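Local coordinates for EchA1_1 (Mycobacterium avium subsp. paratuberculosis, PDB 3R9T), which probably hydrates 2-enoyl-CoA thioesters to 3-hydroxyacyl-CoAs in fatty acid metabolism, at residues 45-48 with 49-53; 161-164 with 165-168; 211-214 with 215-218. All blocks are in the same frame, centred on the assembly; numbering follows the deposited sequence.

Interaction 1 (45-48 with 49-53); sequences LEEA and QHDPE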
ATOM      1  N   LEU B  45       6.414 -27.979   1.567  1.00 25.15           N
ATOM      2  CA  LEU B  45       6.644 -26.764   2.353  1.00 24.87           C
ATOM      3  C   LEU B  45       6.989 -27.075   3.805  1.00 25.29           C
ATOM      4  O   LEU B  45       7.874 -26.446   4.388  1.00 25.25           O
ATOM      5  CB  LEU B  45       5.412 -25.869   2.347  1.00 24.73           C
ATOM      6  CG  LEU B  45       5.182 -24.896   1.208  1.00 25.78           C
ATOM      7  CD1 LEU B  45       3.927 -24.080   1.543  1.00 25.80           C
ATOM      8  CD2 LEU B  45       6.387 -23.972   0.987  1.00 25.44           C
ATOM      9  N   GLU B  46       6.281 -28.031   4.396  1.00 25.57           N
ATOM     10  CA  GLU B  46       6.530 -28.406   5.788  1.00 26.66           C
ATOM     11  C   GLU B  46       7.948 -28.976   5.927  1.00 27.42           C
ATOM     12  O   GLU B  46       8.660 -28.673   6.889  1.00 28.13           O
ATOM     13  CB  GLU B  46       5.429 -29.382   6.275  1.00 27.68           C
ATOM     14  CG  GLU B  46       5.688 -30.147   7.568  1.00 31.19           C
ATOM     15  CD  GLU B  46       4.596 -31.186   7.864  1.00 35.41           C
ATOM     16  OE1 GLU B  46       3.943 -31.082   8.925  1.00 39.21           O
ATOM     17  OE2 GLU B  46       4.386 -32.103   7.035  1.00 38.39           O
ATOM     18  N   GLU B  47       8.374 -29.748   4.931  1.00 27.91           N
ATOM     19  CA  GLU B  47       9.711 -30.354   4.919  1.00 29.18           C
ATOM     20  C   GLU B  47      10.752 -29.260   4.775  1.00 28.53           C
ATOM     21  O   GLU B  47      11.779 -29.273   5.450  1.00 28.60           O
ATOM     22  CB  GLU B  47       9.839 -31.366   3.768  1.00 30.24           C
ATOM     23  CG  GLU B  47      11.262 -31.894   3.474  1.00 34.51           C
ATOM     24  CD  GLU B  47      11.928 -32.574   4.673  1.00 39.57           C
ATOM     25  OE1 GLU B  47      12.132 -33.805   4.613  1.00 43.61           O
ATOM     26  OE2 GLU B  47      12.259 -31.895   5.672  1.00 42.56           O
ATOM     27  N   ALA B  48      10.458 -28.291   3.918  1.00 27.38           N
ATOM     28  CA  ALA B  48      11.371 -27.176   3.689  1.00 27.40           C
ATOM     29  C   ALA B  48      11.565 -26.402   4.989  1.00 27.68           C
ATOM     30  O   ALA B  48      12.686 -26.006   5.324  1.00 28.61           O
ATOM     31  CB  ALA B  48      10.822 -26.256   2.582  1.00 26.15           C
ATOM     32  N   GLN B  49      10.472 -26.186   5.718  1.00 27.88           N
ATOM     33  CA  GLN B  49      10.528 -25.452   6.970  1.00 28.64           C
ATOM     34  C   GLN B  49      11.461 -26.165   7.937  1.00 30.99           C
ATOM     35  O   GLN B  49      12.192 -25.521   8.673  1.00 31.84           O
ATOM     36  CB  GLN B  49       9.141 -25.325   7.598  1.00 28.74           C
ATOM     37  CG  GLN B  49       9.114 -24.620   8.952  1.00 29.62           C
ATOM     38  CD  GLN B  49       9.663 -23.219   8.840  1.00 30.32           C
ATOM     39  OE1 GLN B  49       8.915 -22.284   8.612  1.00 27.10           O
ATOM     40  NE2 GLN B  49      10.980 -23.076   8.953  1.00 33.83           N
ATOM     41  N   HIS B  50      11.440 -27.491   7.931  1.00 32.99           N
ATOM     42  CA  HIS B  50      12.117 -28.241   8.989  1.00 35.34           C
ATOM     43  C   HIS B  50      13.525 -28.692   8.664  1.00 36.39           C
ATOM     44  O   HIS B  50      14.289 -29.041   9.570  1.00 37.61           O
ATOM     45  CB  HIS B  50      11.226 -29.385   9.447  1.00 36.22           C
ATOM     46  CG  HIS B  50      10.015 -28.888  10.162  1.00 37.91           C
ATOM     47  ND1 HIS B  50      10.104 -28.189  11.345  1.00 40.23           N
ATOM     48  CD2 HIS B  50       8.706 -28.876   9.815  1.00 38.65           C
ATOM     49  CE1 HIS B  50       8.896 -27.819  11.727  1.00 40.41           C
ATOM     50  NE2 HIS B  50       8.030 -28.222  10.815  1.00 39.58           N
ATOM     51  N   ASP B  51      13.872 -28.666   7.386  1.00 36.75           N
ATOM     52  CA  ASP B  51      15.184 -29.090   6.944  1.00 37.81           C
ATOM     53  C   ASP B  51      16.102 -27.862   6.952  1.00 38.09           C
ATOM     54  O   ASP B  51      15.958 -26.969   6.112  1.00 36.11           O
ATOM     55  CB  ASP B  51      15.070 -29.724   5.548  1.00 38.10           C
ATOM     56  CG  ASP B  51      16.390 -30.269   5.027  1.00 39.75           C
ATOM     57  OD1 ASP B  51      17.444 -29.988   5.631  1.00 42.28           O
ATOM     58  OD2 ASP B  51      16.370 -30.977   3.999  1.00 41.58           O
ATOM     59  N   PRO B  52      17.060 -27.802   7.900  1.00 39.47           N
ATOM     60  CA  PRO B  52      17.914 -26.619   7.856  1.00 39.70           C
ATOM     61  C   PRO B  52      18.876 -26.596   6.649  1.00 39.42           C
ATOM     62  O   PRO B  52      19.564 -25.604   6.450  1.00 39.71           O
ATOM     63  CB  PRO B  52      18.689 -26.693   9.178  1.00 40.71           C
ATOM     64  CG  PRO B  52      18.703 -28.138   9.548  1.00 41.43           C
ATOM     65  CD  PRO B  52      17.640 -28.863   8.744  1.00 40.75           C
ATOM     66  N   GLU B  53      18.935 -27.650   5.840  1.00 39.62           N
ATOM     67  CA  GLU B  53      19.702 -27.552   4.594  1.00 39.24           C
ATOM     68  C   GLU B  53      18.933 -26.796   3.494  1.00 37.02           C
ATOM     69  O   GLU B  53      19.521 -26.393   2.486  1.00 37.29           O
ATOM     70  CB  GLU B  53      20.094 -28.921   4.067  1.00 40.62           C
ATOM     71  CG  GLU B  53      21.143 -29.671   4.873  1.00 43.35           C
ATOM     72  CD  GLU B  53      21.607 -30.934   4.162  1.00 46.62           C
ATOM     73  OE1 GLU B  53      21.128 -31.200   3.036  1.00 48.23           O
ATOM     74  OE2 GLU B  53      22.451 -31.665   4.728  1.00 49.17           O
TER

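Interaction 2 (161-164 with 165-168); sequences VAMR and LLLT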
ATOM      1  N   VAL B 161      -6.278   0.031  -8.968  1.00 18.93           N
ATOM      2  CA  VAL B 161      -5.873  -0.989  -9.928  1.00 19.21           C
ATOM      3  C   VAL B 161      -6.350  -2.385  -9.457  1.00 18.77           C
ATOM      4  O   VAL B 161      -6.857  -3.187 -10.270  1.00 19.36           O
ATOM      5  CB  VAL B 161      -4.352  -0.942 -10.139  1.00 19.00           C
ATOM      6  CG1 VAL B 161      -3.885  -2.025 -11.088  1.00 20.59           C
ATOM      7  CG2 VAL B 161      -3.949   0.450 -10.655  1.00 20.68           C
ATOM      8  N   ALA B 162      -6.185  -2.670  -8.161  1.00 17.41           N
ATOM      9  CA  ALA B 162      -6.639  -3.922  -7.568  1.00 17.54           C
ATOM     10  C   ALA B 162      -8.145  -4.091  -7.700  1.00 17.65           C
ATOM     11  O   ALA B 162      -8.641  -5.164  -8.065  1.00 17.13           O
ATOM     12  CB  ALA B 162      -6.234  -3.988  -6.091  1.00 17.38           C
ATOM     13  N   MET B 163      -8.882  -3.026  -7.413  1.00 18.25           N
ATOM     14  CA  MET B 163     -10.335  -3.086  -7.459  0.50 18.80           C
ATOM     15  C   MET B 163     -10.823  -3.337  -8.887  1.00 18.93           C
ATOM     16  O   MET B 163     -11.774  -4.074  -9.090  1.00 19.35           O
ATOM     17  CB  MET B 163     -10.965  -1.811  -6.892  0.50 19.68           C
ATOM     18  CG  MET B 163     -12.446  -1.967  -6.569  0.50 21.87           C
ATOM     19  SD  MET B 163     -12.776  -3.161  -5.246  0.50 26.89           S
ATOM     20  CE  MET B 163     -11.252  -2.993  -4.294  0.50 15.71           C
ATOM     21  N   ARG B 164     -10.175  -2.744  -9.884  1.00 18.42           N
ATOM     22  CA  ARG B 164     -10.605  -2.996 -11.268  1.00 19.43           C
ATOM     23  C   ARG B 164     -10.428  -4.481 -11.609  1.00 19.39           C
ATOM     24  O   ARG B 164     -11.304  -5.122 -12.186  1.00 19.77           O
ATOM     25  CB  ARG B 164      -9.829  -2.140 -12.281  1.00 19.14           C
ATOM     26  CG  ARG B 164     -10.502  -2.184 -13.662  1.00 22.30           C
ATOM     27  CD  ARG B 164      -9.655  -1.622 -14.764  1.00 24.50           C
ATOM     28  NE  ARG B 164     -10.429  -1.603 -16.007  1.00 27.70           N
ATOM     29  CZ  ARG B 164     -10.729  -2.670 -16.763  1.00 28.87           C
ATOM     30  NH1 ARG B 164     -10.289  -3.893 -16.463  1.00 27.88           N
ATOM     31  NH2 ARG B 164     -11.469  -2.506 -17.860  1.00 31.17           N
ATOM     32  N   LEU B 165      -9.279  -5.030 -11.247  1.00 18.76           N
ATOM     33  CA  LEU B 165      -9.002  -6.436 -11.495  0.50 19.05           C
ATOM     34  C   LEU B 165     -10.027  -7.344 -10.773  1.00 19.18           C
ATOM     35  O   LEU B 165     -10.542  -8.315 -11.344  1.00 20.67           O
ATOM     36  CB  LEU B 165      -7.548  -6.702 -11.079  0.50 18.43           C
ATOM     37  CG  LEU B 165      -6.886  -8.054 -11.306  0.50 18.00           C
ATOM     38  CD1 LEU B 165      -5.366  -7.931 -11.271  0.50 17.75           C
ATOM     39  CD2 LEU B 165      -7.352  -9.009 -10.246  0.50 17.71           C
ATOM     40  N   LEU B 166     -10.333  -7.008  -9.531  1.00 18.80           N
ATOM     41  CA  LEU B 166     -11.200  -7.833  -8.696  1.00 19.25           C
ATOM     42  C   LEU B 166     -12.634  -7.815  -9.215  1.00 20.12           C
ATOM     43  O   LEU B 166     -13.275  -8.861  -9.284  1.00 21.24           O
ATOM     44  CB  LEU B 166     -11.159  -7.313  -7.260  1.00 19.90           C
ATOM     45  CG  LEU B 166     -11.972  -8.056  -6.205  1.00 20.90           C
ATOM     46  CD1 LEU B 166     -11.464  -9.495  -6.088  1.00 24.11           C
ATOM     47  CD2 LEU B 166     -11.936  -7.354  -4.844  1.00 24.32           C
ATOM     48  N   LEU B 167     -13.130  -6.629  -9.566  1.00 20.15           N
ATOM     49  CA  LEU B 167     -14.539  -6.460  -9.938  1.00 20.92           C
ATOM     50  C   LEU B 167     -14.839  -6.775 -11.403  1.00 21.66           C
ATOM     51  O   LEU B 167     -15.951  -7.214 -11.705  1.00 21.51           O
ATOM     52  CB  LEU B 167     -15.015  -5.045  -9.585  1.00 21.70           C
ATOM     53  CG  LEU B 167     -14.857  -4.661  -8.110  1.00 21.10           C
ATOM     54  CD1 LEU B 167     -15.471  -3.292  -7.860  1.00 23.71           C
ATOM     55  CD2 LEU B 167     -15.465  -5.699  -7.170  1.00 23.54           C
ATOM     56  N   THR B 168     -13.881  -6.542 -12.311  1.00 20.92           N
ATOM     57  CA  THR B 168     -14.082  -6.899 -13.721  1.00 21.91           C
ATOM     58  C   THR B 168     -13.774  -8.373 -13.993  1.00 22.10           C
ATOM     59  O   THR B 168     -14.383  -8.977 -14.878  1.00 22.94           O
ATOM     60  CB  THR B 168     -13.250  -6.048 -14.716  1.00 21.98           C
ATOM     61  OG1 THR B 168     -11.854  -6.348 -14.577  1.00 21.65           O
ATOM     62  CG2 THR B 168     -13.473  -4.560 -14.506  1.00 22.67           C
TER

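Interaction 3 (211-214 with 215-218); sequences VQAS and KRIA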
ATOM      1  N   VAL B 211      17.198 -13.575   7.619  1.00 19.36           N
ATOM      2  CA  VAL B 211      16.155 -13.667   6.569  1.00 19.40           C
ATOM      3  C   VAL B 211      14.823 -14.130   7.193  1.00 19.08           C
ATOM      4  O   VAL B 211      13.745 -13.564   6.928  1.00 19.22           O
ATOM      5  CB  VAL B 211      16.618 -14.618   5.414  1.00 19.21           C
ATOM      6  CG1 VAL B 211      15.447 -15.008   4.460  1.00 20.05           C
ATOM      7  CG2 VAL B 211      17.792 -14.003   4.643  1.00 20.59           C
ATOM      8  N   GLN B 212      14.936 -15.149   8.041  1.00 20.00           N
ATOM      9  CA  GLN B 212      13.800 -15.759   8.749  1.00 20.28           C
ATOM     10  C   GLN B 212      13.133 -14.748   9.668  1.00 19.94           C
ATOM     11  O   GLN B 212      11.907 -14.577   9.630  1.00 20.34           O
ATOM     12  CB  GLN B 212      14.259 -17.011   9.502  1.00 21.21           C
ATOM     13  CG  GLN B 212      14.611 -18.092   8.514  1.00 22.74           C
ATOM     14  CD  GLN B 212      15.340 -19.293   9.061  1.00 28.70           C
ATOM     15  OE1 GLN B 212      15.881 -20.081   8.278  1.00 35.62           O
ATOM     16  NE2 GLN B 212      15.365 -19.461  10.368  1.00 32.00           N
ATOM     17  N   ALA B 213      13.942 -14.041  10.451  1.00 19.90           N
ATOM     18  CA  ALA B 213      13.415 -13.028  11.356  1.00 18.90           C
ATOM     19  C   ALA B 213      12.765 -11.881  10.579  1.00 18.14           C
ATOM     20  O   ALA B 213      11.716 -11.354  10.971  1.00 16.84           O
ATOM     21  CB  ALA B 213      14.502 -12.486  12.258  1.00 19.43           C
ATOM     22  N   SER B 214      13.396 -11.478   9.473  1.00 18.01           N
ATOM     23  CA  SER B 214      12.858 -10.396   8.643  1.00 17.22           C
ATOM     24  C   SER B 214      11.498 -10.767   8.080  1.00 17.47           C
ATOM     25  O   SER B 214      10.582  -9.950   8.072  1.00 16.55           O
ATOM     26  CB  SER B 214      13.809 -10.035   7.488  1.00 17.82           C
ATOM     27  OG  SER B 214      15.014  -9.502   7.974  1.00 18.47           O
ATOM     28  N   LYS B 215      11.354 -12.011   7.636  1.00 17.74           N
ATOM     29  CA  LYS B 215      10.044 -12.491   7.172  1.00 18.87           C
ATOM     30  C   LYS B 215       8.987 -12.459   8.251  1.00 19.12           C
ATOM     31  O   LYS B 215       7.880 -11.994   8.011  1.00 19.73           O
ATOM     32  CB  LYS B 215      10.114 -13.932   6.642  1.00 19.82           C
ATOM     33  CG  LYS B 215      10.298 -14.071   5.169  1.00 22.02           C
ATOM     34  CD  LYS B 215       9.927 -15.501   4.646  1.00 19.90           C
ATOM     35  CE  LYS B 215       8.433 -15.764   4.507  1.00 21.48           C
ATOM     36  NZ  LYS B 215       8.145 -16.959   3.592  1.00 18.58           N
ATOM     37  N   ARG B 216       9.306 -12.954   9.440  1.00 18.26           N
ATOM     38  CA  ARG B 216       8.315 -12.995  10.504  1.00 19.72           C
ATOM     39  C   ARG B 216       7.849 -11.586  10.837  1.00 19.50           C
ATOM     40  O   ARG B 216       6.651 -11.366  11.020  1.00 21.28           O
ATOM     41  CB  ARG B 216       8.851 -13.688  11.747  1.00 20.07           C
ATOM     42  CG  ARG B 216       9.069 -15.172  11.555  1.00 19.89           C
ATOM     43  CD  ARG B 216       9.377 -15.878  12.823  1.00 22.91           C
ATOM     44  NE  ARG B 216      10.660 -15.484  13.380  1.00 23.84           N
ATOM     45  CZ  ARG B 216      11.803 -16.143  13.218  1.00 23.23           C
ATOM     46  NH1 ARG B 216      12.892 -15.676  13.800  1.00 22.21           N
ATOM     47  NH2 ARG B 216      11.870 -17.267  12.511  1.00 23.64           N
ATOM     48  N   ILE B 217       8.770 -10.623  10.894  1.00 18.48           N
ATOM     49  CA  ILE B 217       8.372  -9.273  11.266  1.00 17.49           C
ATOM     50  C   ILE B 217       7.571  -8.614  10.142  1.00 16.36           C
ATOM     51  O   ILE B 217       6.554  -7.996  10.403  1.00 17.11           O
ATOM     52  CB  ILE B 217       9.570  -8.376  11.578  1.00 16.98           C
ATOM     53  CG1 ILE B 217      10.309  -8.864  12.807  1.00 17.67           C
ATOM     54  CG2 ILE B 217       9.107  -6.931  11.812  1.00 17.47           C
ATOM     55  CD1 ILE B 217      11.795  -8.491  12.833  1.00 18.58           C
ATOM     56  N   ALA B 218       8.018  -8.758   8.896  1.00 16.70           N
ATOM     57  CA  ALA B 218       7.386  -8.096   7.737  1.00 17.13           C
ATOM     58  C   ALA B 218       5.956  -8.549   7.528  1.00 18.15           C
ATOM     59  O   ALA B 218       5.131  -7.787   7.025  1.00 20.01           O
ATOM     60  CB  ALA B 218       8.200  -8.358   6.459  1.00 17.49           C
TER
HETATM   61  O   HOH W   1      14.700 -18.543  12.536  1.00 23.62           O

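Interaction 1 (45-48 with 49-53)
Gln49 packs back on the Leu45 and Glu46 carbonyls, and Glu47 meets Asp51, at the C-terminal end of helix 35-50. Gln49 N donates to Leu45 O over 2.9 Å at an N-H...O angle of 155°, a regular helical bond. At the next residue the pattern loosens: His50 N has two weak bonds, to Glu46 O and Glu47 O. Asp51 is the first residue to leave helical backbone angles, yet its N still reaches Glu47 O at 2.9 Å. This helix is the crossover of the beta-alpha-beta unit formed with strands 19-24 and 56-61, and Ala48 packs on both, touching Met20 and Val57. Gln49 CG, turned anti to N (chi1 177°), sits 4.1 Å above the centre of one face of the His50 ring. The chain then bends, and OE1 accepts from Asp101 N. On another flank Glu47 OE2 comes to 3.6 Å from Asp51 CB, with the carboxylate planes 62° apart. The charged oxygens Glu47 OE2 and Asp51 OD2 are 4.5 Å apart, a repulsion probably eased by the salt bridge from Asp51 OD2 to Arg15. Asp51 OD1 accepts from Glu53 N at 2.8 Å, making an Asx turn as the chain leaves the helix.

Interaction 2 (161-164 with 165-168)
Met163 with Leu167 and Arg164 with Thr168 form two i to i+4 contacts along the last turns of helix 159-168, a mostly buried segment that packs between helix 149-156 of its own chain and the second subunit. The first pair is apolar. In the conformer given, one of two modelled for Met163, CG lies 3.5 Å from Leu167 CD1 and SD 3.8 Å from the same methyl; in that conformer both stem and sulfur lean on the leucine branch, the sulfur's place being the less certain. Leu167 CG stands beside its backbone N (chi1 -57°), which turns the branch back along the helix toward Met163.

The second pair is polar. Arg164 O accepts twice from Thr168: from N at 2.9 Å and from OG1 at 2.7 Å, the two donors arriving from opposite faces of the carbonyl plane. The hydroxyl lies 35° out of that plane. With OG1 between N and the carbonyl carbon (chi1 68°), it reaches back one turn while CG2 is carried 3.8 Å above one face of the Arg164 guanidinium, offset toward its rim. The extended arginine runs past this methyl to a salt bridge between NH1 and Glu170, and Thr168 OG1 also bonds Glu170 N, so Glu170, two residues past the helix end, engages both partners.

Asn206 of the second subunit bonds Leu167 O, and Leu166 packs on Ala218 of that subunit. The side chain of Leu166 is about 10 Å from a bound benzoic acid. Such a helix, buried between its own chain and a neighbouring subunit, belongs to the oligomer interface of the crotonase fold.

Interaction 3 (211-214 with 215-218)
Arg216 folds its guanidinium back over the preceding turn of helix 208-218, so that backbone atoms of Gln212 and Ala213 lie over one of its faces. Among these van der Waals contacts, Arg216 NH1 approaches Ala213 CA to 3.6 Å, and Gln212 O stands 3.8 Å above the guanidinium plane, offset toward the rim. CG placed beside the backbone N (chi1 -69°) and a bend at chi3 (-67°) bring the group over the helix. Ile217 uses its CG1 branch in the same direction, with CD1 3.4 Å from Ala213 O.

The backbone bonds are regular: Lys215 N to Val211 O, Arg216 N to Gln212 O, Ile217 N to Ala213 O and Ala218 N to Ser214 O, all with N-H...O angles near 160°. Within the crotonase fold this helix lies at a subunit interface: Ser214 and Ile217 pack on Ile144 and Val150 of the third subunit, and Ile144 there belongs to the benzoic acid pocket.

Water 1 lies at the guanidinium edge, in its plane, and accepts from Arg216 NH2 at 3.1 Å. Gln212 NE2 is modelled 2.4 Å from the O of this water, too close to be trusted, so that half of the bridge is doubtful.

Salt bridges and, for the lysine, carbonyl bonds hold the ends of the long side chains. Arg216 NE pairs with Glu239 of the third subunit. Lys215 leads away on another side of the helix, where buried NZ is satisfied by Asp124 and by the carbonyls of Ile100 and Lys102.

In the fold
Three separate helices hold the contacts, in chain order 35-50, 159-168 and 208-218, all within the one crotonase-type chain fold. Interactions 1 and 3 lie on the same side of the chain's centre, with centres 16 Å apart and nearest atoms about 6 Å apart. The segment 100-102, which leads into strand 104-108, has bonds to both. Interaction 2 lies across the chain's centre from interaction 1, 36 Å between centres, and its centre is about 30 Å from that of interaction 3. Interactions 2 and 3 nevertheless meet between subunits, where Leu166 of one chain packs on Ala218 of another. Both helices thus take part in the subunit interface of the trimer, whereas interaction 1 touches no other chain of it.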